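Local coordinates for hypothetical conserved protein (Geobacillus kaustophilus, PDB 2PCS) that is of unknown function but belongs to the CoxG family of the Bet v 1-like clan and probably binds a small ligand, at residues A[13-25]-A[66-78]. Residues are numbered along the deposited sequence; the frame is centred on the assembly and turned at random.
Sequences GTVEEVWSKLMDP and EVTDIKPPYHYKL
Val67 meets the sulfur of Met23 with its CG1 methyl, the first touch between strand 59-71 and the helix 15-22 region. After the corner at Asp69, Ile70 turns its CG2 branch to the edge of the Trp19 six-membered ring, in its plane and 3.7 Å from CZ2; the same methyl also meets Met23 CE, so a branched side chain can touch both the indole edge and the methionine end. Pro72 and Pro73, joined by a cis peptide, bring the backbone of the turn over one face of the indole. Pro72 CA sits 3.8 Å from the centroid of the six-membered ring and Pro73 CA 3.4 Å from that of the five-membered ring, two CH-pi contacts that a rigid proline pair suits well. Trp19 reaches this turn because its CG is anti to the backbone N (chi1 180°), and its broad indole offers the other face to Met23 CG. Pro73 CG also packs on Val15 CG1. Tyr74 N closes the turn across the cis pair on Lys71 O, and His75 N shares that oxygen, so Tyr74 and His75 form a classic beta bulge opposite Lys71. His75 points away, its NE2 bonded to Asp69 OD2 and its ND1 to Asp96. Tyr76 turns back, CD1 3.4 Å from Trp19 CZ3, the ring planes inclined at 78°. The bent, flexible Met23 that reaches Ile70 also makes a long Met-aromatic contact, SD 5.0 Å from the Tyr76 centroid above the ring face. Both Leu22 methyls lie against Tyr76 OH. An unidentified ligand bound beside Tyr76 is consistent with the cavity between curved sheet and long C-terminal helix of Bet v 1-like folds. Leu22 packs on Phe138 of that helix, 124-148, and strand 75-84 pairs antiparallel with strands 59-71 and 87-99.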
ATOM      1  N   GLY A  13      -3.878  15.491   9.372  1.00 79.01           N
ATOM      2  CA  GLY A  13      -3.653  14.836  10.669  1.00 76.30           C
ATOM      3  C   GLY A  13      -2.212  14.999  11.017  1.00 76.17           C
ATOM      4  O   GLY A  13      -1.388  15.300  10.141  1.00 76.12           O
ATOM      5  N   THR A  14      -1.873  14.814  12.285  1.00 76.00           N
ATOM      6  CA  THR A  14      -0.458  14.871  12.660  1.00 76.57           C
ATOM      7  C   THR A  14       0.266  13.577  12.295  1.00 75.96           C
ATOM      8  O   THR A  14      -0.371  12.548  11.984  1.00 74.97           O
ATOM      9  CB  THR A  14      -0.264  15.134  14.146  1.00 77.28           C
ATOM     10  OG1 THR A  14      -0.820  14.042  14.897  1.00 78.48           O
ATOM     11  CG2 THR A  14      -0.907  16.493  14.571  1.00 77.83           C
ATOM     12  N   VAL A  15       1.596  13.634  12.347  1.00 75.98           N
ATOM     13  CA  VAL A  15       2.428  12.499  11.974  1.00 75.92           C
ATOM     14  C   VAL A  15       1.992  11.300  12.801  1.00 76.85           C
ATOM     15  O   VAL A  15       1.803  10.216  12.276  1.00 76.87           O
ATOM     16  CB  VAL A  15       3.917  12.775  12.192  1.00 75.57           C
ATOM     17  CG1 VAL A  15       4.730  11.464  12.126  1.00 73.14           C
ATOM     18  CG2 VAL A  15       4.435  13.789  11.159  1.00 74.80           C
ATOM     19  N   GLU A  16       1.827  11.523  14.098  1.00 77.75           N
ATOM     20  CA  GLU A  16       1.255  10.539  15.007  1.00 79.03           C
ATOM     21  C   GLU A  16      -0.155  10.081  14.633  1.00 78.17           C
ATOM     22  O   GLU A  16      -0.492   8.940  14.805  1.00 78.23           O
ATOM     23  CB  GLU A  16       1.307  11.057  16.466  1.00 79.11           C
ATOM     24  CG  GLU A  16       0.540  10.199  17.512  1.00 83.91           C
ATOM     25  CD  GLU A  16       0.988   8.712  17.629  1.00 89.82           C
ATOM     26  OE1 GLU A  16       2.120   8.358  17.233  1.00 93.11           O
ATOM     27  OE2 GLU A  16       0.197   7.888  18.147  1.00 92.36           O
ATOM     28  N   GLU A  17      -0.997  10.959  14.133  1.00 78.74           N
ATOM     29  CA  GLU A  17      -2.354  10.507  13.797  1.00 78.83           C
ATOM     30  C   GLU A  17      -2.314   9.520  12.634  1.00 77.78           C
ATOM     31  O   GLU A  17      -3.034   8.514  12.650  1.00 78.35           O
ATOM     32  CB  GLU A  17      -3.294  11.693  13.525  1.00 79.22           C
ATOM     33  CG  GLU A  17      -3.732  12.369  14.848  1.00 84.73           C
ATOM     34  CD  GLU A  17      -4.035  13.887  14.748  1.00 90.68           C
ATOM     35  OE1 GLU A  17      -3.645  14.539  13.745  1.00 92.07           O
ATOM     36  OE2 GLU A  17      -4.655  14.422  15.707  1.00 91.39           O
ATOM     37  N   VAL A  18      -1.430   9.800  11.670  1.00 75.87           N
ATOM     38  CA  VAL A  18      -1.247   9.010  10.456  1.00 74.37           C
ATOM     39  C   VAL A  18      -0.539   7.707  10.767  1.00 73.23           C
ATOM     40  O   VAL A  18      -1.019   6.643  10.398  1.00 72.77           O
ATOM     41  CB  VAL A  18      -0.469   9.828   9.385  1.00 74.27           C
ATOM     42  CG1 VAL A  18      -0.210   9.012   8.121  1.00 73.16           C
ATOM     43  CG2 VAL A  18      -1.260  11.125   9.082  1.00 74.64           C
ATOM     44  N   TRP A  19       0.572   7.788  11.492  1.00 71.95           N
ATOM     45  CA  TRP A  19       1.315   6.589  11.879  1.00 71.49           C
ATOM     46  C   TRP A  19       0.443   5.519  12.600  1.00 72.07           C
ATOM     47  O   TRP A  19       0.541   4.311  12.291  1.00 72.41           O
ATOM     48  CB  TRP A  19       2.529   6.961  12.712  1.00 70.16           C
ATOM     49  CG  TRP A  19       3.313   5.790  13.136  1.00 69.75           C
ATOM     50  CD1 TRP A  19       3.156   5.051  14.303  1.00 66.79           C
ATOM     51  CD2 TRP A  19       4.396   5.190  12.416  1.00 68.25           C
ATOM     52  NE1 TRP A  19       4.083   4.030  14.327  1.00 67.47           N
ATOM     53  CE2 TRP A  19       4.859   4.097  13.192  1.00 66.47           C
ATOM     54  CE3 TRP A  19       5.016   5.465  11.184  1.00 64.30           C
ATOM     55  CZ2 TRP A  19       5.915   3.276  12.773  1.00 66.77           C
ATOM     56  CZ3 TRP A  19       6.091   4.683  10.800  1.00 66.92           C
ATOM     57  CH2 TRP A  19       6.524   3.588  11.580  1.00 66.50           C
ATOM     58  N   SER A  20      -0.413   5.945  13.515  1.00 71.98           N
ATOM     59  CA  SER A  20      -1.287   4.982  14.204  1.00 73.64           C
ATOM     60  C   SER A  20      -2.336   4.296  13.289  1.00 73.32           C
ATOM     61  O   SER A  20      -2.737   3.181  13.600  1.00 71.84           O
ATOM     62  CB  SER A  20      -2.010   5.612  15.401  1.00 73.98           C
ATOM     63  OG  SER A  20      -3.177   6.269  14.950  1.00 75.13           O
ATOM     64  N   LYS A  21      -2.767   4.951  12.196  1.00 73.42           N
ATOM     65  CA  LYS A  21      -3.637   4.269  11.208  1.00 74.30           C
ATOM     66  C   LYS A  21      -2.849   3.294  10.363  1.00 74.08           C
ATOM     67  O   LYS A  21      -3.277   2.154  10.129  1.00 74.04           O
ATOM     68  CB  LYS A  21      -4.401   5.239  10.302  1.00 74.51           C
ATOM     69  CG  LYS A  21      -5.531   5.991  11.005  1.00 77.00           C
ATOM     70  CD  LYS A  21      -6.500   5.092  11.769  1.00 79.01           C
ATOM     71  CE  LYS A  21      -7.279   5.880  12.869  1.00 81.25           C
ATOM     72  NZ  LYS A  21      -8.307   5.032  13.614  1.00 82.37           N
ATOM     73  N   LEU A  22      -1.673   3.738   9.931  1.00 73.75           N
ATOM     74  CA  LEU A  22      -0.851   2.940   9.069  1.00 73.72           C
ATOM     75  C   LEU A  22      -0.323   1.661   9.759  1.00 75.24           C
ATOM     76  O   LEU A  22       0.060   0.695   9.090  1.00 75.58           O
ATOM     77  CB  LEU A  22       0.291   3.803   8.543  1.00 73.05           C
ATOM     78  CG  LEU A  22      -0.032   4.911   7.545  1.00 71.13           C
ATOM     79  CD1 LEU A  22       1.192   5.738   7.323  1.00 65.61           C
ATOM     80  CD2 LEU A  22      -0.566   4.346   6.197  1.00 68.81           C
ATOM     81  N   MET A  23      -0.269   1.664  11.088  1.00 76.47           N
ATOM     82  CA  MET A  23       0.265   0.524  11.829  1.00 77.06           C
ATOM     83  C   MET A  23      -0.831  -0.360  12.437  1.00 78.29           C
ATOM     84  O   MET A  23      -0.537  -1.367  13.075  1.00 78.90           O
ATOM     85  CB  MET A  23       1.244   0.986  12.918  1.00 76.98           C
ATOM     86  CG  MET A  23       2.490   1.614  12.391  1.00 75.23           C
ATOM     87  SD  MET A  23       3.554   0.517  11.437  1.00 69.79           S
ATOM     88  CE  MET A  23       4.450  -0.025  12.862  1.00 80.45           C
ATOM     89  N   ASP A  24      -2.086  -0.016  12.185  1.00 79.72           N
ATOM     90  CA  ASP A  24      -3.229  -0.755  12.734  1.00 81.31           C
ATOM     91  C   ASP A  24      -3.765  -1.793  11.749  1.00 81.14           C
ATOM     92  O   ASP A  24      -4.482  -1.415  10.821  1.00 82.04           O
ATOM     93  CB  ASP A  24      -4.338   0.246  13.010  1.00 81.88           C
ATOM     94  CG  ASP A  24      -5.393  -0.279  13.956  1.00 85.18           C
ATOM     95  OD1 ASP A  24      -5.589  -1.517  14.085  1.00 88.18           O
ATOM     96  OD2 ASP A  24      -6.052   0.582  14.573  1.00 88.82           O
ATOM     97  N   PRO A  25      -3.445  -3.090  11.932  1.00 80.99           N
ATOM     98  CA  PRO A  25      -3.866  -4.068  10.915  1.00 81.26           C
ATOM     99  C   PRO A  25      -5.366  -4.191  10.621  1.00 81.73           C
ATOM    100  O   PRO A  25      -5.724  -4.537   9.509  1.00 81.49           O
ATOM    101  CB  PRO A  25      -3.266  -5.401  11.387  1.00 80.99           C
ATOM    102  CG  PRO A  25      -2.828  -5.202  12.748  1.00 80.68           C
ATOM    103  CD  PRO A  25      -2.675  -3.721  13.013  1.00 81.35           C
ATOM    104  N   GLU A  66       5.357  -7.952   4.772  1.00 72.07           N
ATOM    105  CA  GLU A  66       6.241  -7.706   5.921  1.00 72.29           C
ATOM    106  C   GLU A  66       6.597  -6.215   6.124  1.00 69.98           C
ATOM    107  O   GLU A  66       7.138  -5.583   5.232  1.00 67.73           O
ATOM    108  CB  GLU A  66       7.525  -8.524   5.840  1.00 72.02           C
ATOM    109  CG  GLU A  66       8.213  -8.584   7.228  1.00 76.76           C
ATOM    110  CD  GLU A  66       9.573  -9.290   7.236  1.00 77.80           C
ATOM    111  OE1 GLU A  66      10.247  -9.333   8.330  1.00 83.65           O
ATOM    112  OE2 GLU A  66       9.970  -9.784   6.145  1.00 85.31           O
ATOM    113  N   VAL A  67       6.272  -5.679   7.301  1.00 69.01           N
ATOM    114  CA  VAL A  67       6.708  -4.341   7.733  1.00 68.82           C
ATOM    115  C   VAL A  67       8.108  -4.405   8.382  1.00 70.09           C
ATOM    116  O   VAL A  67       8.274  -5.051   9.387  1.00 71.35           O
ATOM    117  CB  VAL A  67       5.653  -3.699   8.690  1.00 68.76           C
ATOM    118  CG1 VAL A  67       5.842  -2.201   8.799  1.00 66.63           C
ATOM    119  CG2 VAL A  67       4.232  -3.974   8.188  1.00 66.79           C
ATOM    120  N   THR A  68       9.128  -3.783   7.788  1.00 70.42           N
ATOM    121  CA  THR A  68      10.475  -3.780   8.360  1.00 70.50           C
ATOM    122  C   THR A  68      11.057  -2.337   8.554  1.00 70.03           C
ATOM    123  O   THR A  68      10.399  -1.368   8.199  1.00 68.42           O
ATOM    124  CB  THR A  68      11.415  -4.589   7.485  1.00 71.12           C
ATOM    125  OG1 THR A  68      11.642  -3.891   6.262  1.00 73.83           O
ATOM    126  CG2 THR A  68      10.806  -5.914   7.139  1.00 74.14           C
ATOM    127  N   ASP A  69      12.264  -2.222   9.141  1.00 69.45           N
ATOM    128  CA  ASP A  69      12.997  -0.961   9.363  1.00 69.89           C
ATOM    129  C   ASP A  69      12.079   0.064  10.016  1.00 68.70           C
ATOM    130  O   ASP A  69      12.015   1.201   9.638  1.00 69.19           O
ATOM    131  CB  ASP A  69      13.582  -0.465   8.017  1.00 71.60           C
ATOM    132  CG  ASP A  69      14.729   0.544   8.168  1.00 76.59           C
ATOM    133  OD1 ASP A  69      15.488   0.493   9.161  1.00 83.81           O
ATOM    134  OD2 ASP A  69      14.904   1.396   7.257  1.00 83.67           O
ATOM    135  N   ILE A  70      11.349  -0.370  11.014  1.00 68.29           N
ATOM    136  CA  ILE A  70      10.241   0.383  11.529  1.00 67.14           C
ATOM    137  C   ILE A  70      10.732   1.437  12.474  1.00 67.98           C
ATOM    138  O   ILE A  70      11.293   1.095  13.539  1.00 70.09           O
ATOM    139  CB  ILE A  70       9.314  -0.485  12.320  1.00 66.43           C
ATOM    140  CG1 ILE A  70       8.695  -1.605  11.432  1.00 67.16           C
ATOM    141  CG2 ILE A  70       8.289   0.397  12.956  1.00 66.24           C
ATOM    142  CD1 ILE A  70       7.566  -2.483  12.132  1.00 65.61           C
ATOM    143  N   LYS A  71      10.490   2.705  12.118  1.00 66.39           N
ATOM    144  CA  LYS A  71      10.903   3.787  12.942  1.00 65.51           C
ATOM    145  C   LYS A  71       9.958   4.858  13.459  1.00 64.85           C
ATOM    146  O   LYS A  71       9.681   5.791  12.749  1.00 65.21           O
ATOM    147  CB  LYS A  71      12.091   4.525  12.320  1.00 66.20           C
ATOM    148  CG  LYS A  71      13.358   3.699  12.022  1.00 66.28           C
ATOM    149  CD  LYS A  71      14.246   4.500  11.079  1.00 69.80           C
ATOM    150  CE  LYS A  71      15.391   3.710  10.559  1.00 76.83           C
ATOM    151  NZ  LYS A  71      15.821   2.794  11.666  1.00 82.50           N
ATOM    152  N   PRO A  72       9.270   4.627  14.564  1.00 64.58           N
ATOM    153  CA  PRO A  72       7.962   5.164  14.802  1.00 65.46           C
ATOM    154  C   PRO A  72       8.278   6.640  15.205  1.00 66.10           C
ATOM    155  O   PRO A  72       9.431   6.965  15.613  1.00 66.44           O
ATOM    156  CB  PRO A  72       7.486   4.460  16.078  1.00 65.47           C
ATOM    157  CG  PRO A  72       8.366   3.227  16.181  1.00 66.70           C
ATOM    158  CD  PRO A  72       9.648   3.572  15.527  1.00 64.78           C
ATOM    159  N   PRO A  73       7.331   7.562  14.989  1.00 65.76           N
ATOM    160  CA  PRO A  73       6.163   7.361  14.181  1.00 64.55           C
ATOM    161  C   PRO A  73       6.396   7.905  12.717  1.00 64.30           C
ATOM    162  O   PRO A  73       5.477   8.455  12.121  1.00 63.69           O
ATOM    163  CB  PRO A  73       5.170   8.235  14.935  1.00 65.21           C
ATOM    164  CG  PRO A  73       6.033   9.535  15.173  1.00 64.74           C
ATOM    165  CD  PRO A  73       7.380   8.943  15.546  1.00 65.99           C
ATOM    166  N   TYR A  74       7.572   7.719  12.117  1.00 63.52           N
ATOM    167  CA  TYR A  74       7.846   8.429  10.867  1.00 63.66           C
ATOM    168  C   TYR A  74       8.397   7.661   9.654  1.00 63.33           C
ATOM    169  O   TYR A  74       8.459   8.205   8.570  1.00 65.65           O
ATOM    170  CB  TYR A  74       8.812   9.618  11.142  1.00 63.52           C
ATOM    171  CG  TYR A  74      10.181   9.141  11.556  1.00 62.55           C
ATOM    172  CD1 TYR A  74      10.467   8.856  12.909  1.00 63.76           C
ATOM    173  CD2 TYR A  74      11.180   8.957  10.614  1.00 60.92           C
ATOM    174  CE1 TYR A  74      11.725   8.404  13.295  1.00 63.24           C
ATOM    175  CE2 TYR A  74      12.443   8.490  10.990  1.00 64.55           C
ATOM    176  CZ  TYR A  74      12.705   8.215  12.336  1.00 65.13           C
ATOM    177  OH  TYR A  74      13.951   7.723  12.705  1.00 65.36           O
ATOM    178  N   HIS A  75       8.862   6.445   9.793  1.00 62.67           N
ATOM    179  CA  HIS A  75       9.424   5.764   8.651  1.00 61.35           C
ATOM    180  C   HIS A  75       9.204   4.250   8.718  1.00 62.26           C
ATOM    181  O   HIS A  75       9.364   3.657   9.765  1.00 63.52           O
ATOM    182  CB  HIS A  75      10.894   6.062   8.580  1.00 60.37           C
ATOM    183  CG  HIS A  75      11.655   5.119   7.696  1.00 60.99           C
ATOM    184  ND1 HIS A  75      12.003   5.429   6.400  1.00 57.29           N
ATOM    185  CD2 HIS A  75      12.130   3.871   7.928  1.00 60.88           C
ATOM    186  CE1 HIS A  75      12.677   4.420   5.875  1.00 60.79           C
ATOM    187  NE2 HIS A  75      12.787   3.471   6.792  1.00 63.32           N
ATOM    188  N   TYR A  76       8.856   3.603   7.604  1.00 62.99           N
ATOM    189  CA  TYR A  76       9.004   2.127   7.515  1.00 61.72           C
ATOM    190  C   TYR A  76       9.252   1.624   6.103  1.00 61.69           C
ATOM    191  O   TYR A  76       9.211   2.394   5.129  1.00 61.06           O
ATOM    192  CB  TYR A  76       7.855   1.404   8.171  1.00 62.65           C
ATOM    193  CG  TYR A  76       6.524   1.733   7.558  1.00 65.02           C
ATOM    194  CD1 TYR A  76       5.863   2.956   7.856  1.00 66.03           C
ATOM    195  CD2 TYR A  76       5.920   0.852   6.658  1.00 64.49           C
ATOM    196  CE1 TYR A  76       4.610   3.269   7.276  1.00 66.75           C
ATOM    197  CE2 TYR A  76       4.678   1.135   6.079  1.00 66.60           C
ATOM    198  CZ  TYR A  76       4.034   2.343   6.375  1.00 68.32           C
ATOM    199  OH  TYR A  76       2.807   2.597   5.798  1.00 69.26           O
ATOM    200  N   LYS A  77       9.581   0.329   5.991  1.00 61.46           N
ATOM    201  CA  LYS A  77       9.714  -0.329   4.711  1.00 60.94           C
ATOM    202  C   LYS A  77       8.716  -1.466   4.619  1.00 60.45           C
ATOM    203  O   LYS A  77       8.326  -2.014   5.624  1.00 59.50           O
ATOM    204  CB  LYS A  77      11.138  -0.813   4.489  1.00 60.52           C
ATOM    205  CG  LYS A  77      12.117   0.329   4.462  1.00 65.66           C
ATOM    206  CD  LYS A  77      13.520  -0.166   4.060  1.00 73.75           C
ATOM    207  CE  LYS A  77      14.484   0.958   3.628  1.00 74.90           C
ATOM    208  NZ  LYS A  77      15.906   0.517   3.956  1.00 76.69           N
ATOM    209  N   LEU A  78       8.269  -1.777   3.399  1.00 61.03           N
ATOM    210  CA  LEU A  78       7.340  -2.885   3.158  1.00 61.02           C
ATOM    211  C   LEU A  78       7.934  -3.871   2.191  1.00 60.69           C
ATOM    212  O   LEU A  78       8.498  -3.460   1.185  1.00 59.90           O
ATOM    213  CB  LEU A  78       6.008  -2.399   2.568  1.00 60.51           C
ATOM    214  CG  LEU A  78       4.970  -1.740   3.457  1.00 62.94           C
ATOM    215  CD1 LEU A  78       3.730  -1.657   2.556  1.00 64.02           C
ATOM    216  CD2 LEU A  78       4.613  -2.449   4.836  1.00 56.80           C
TER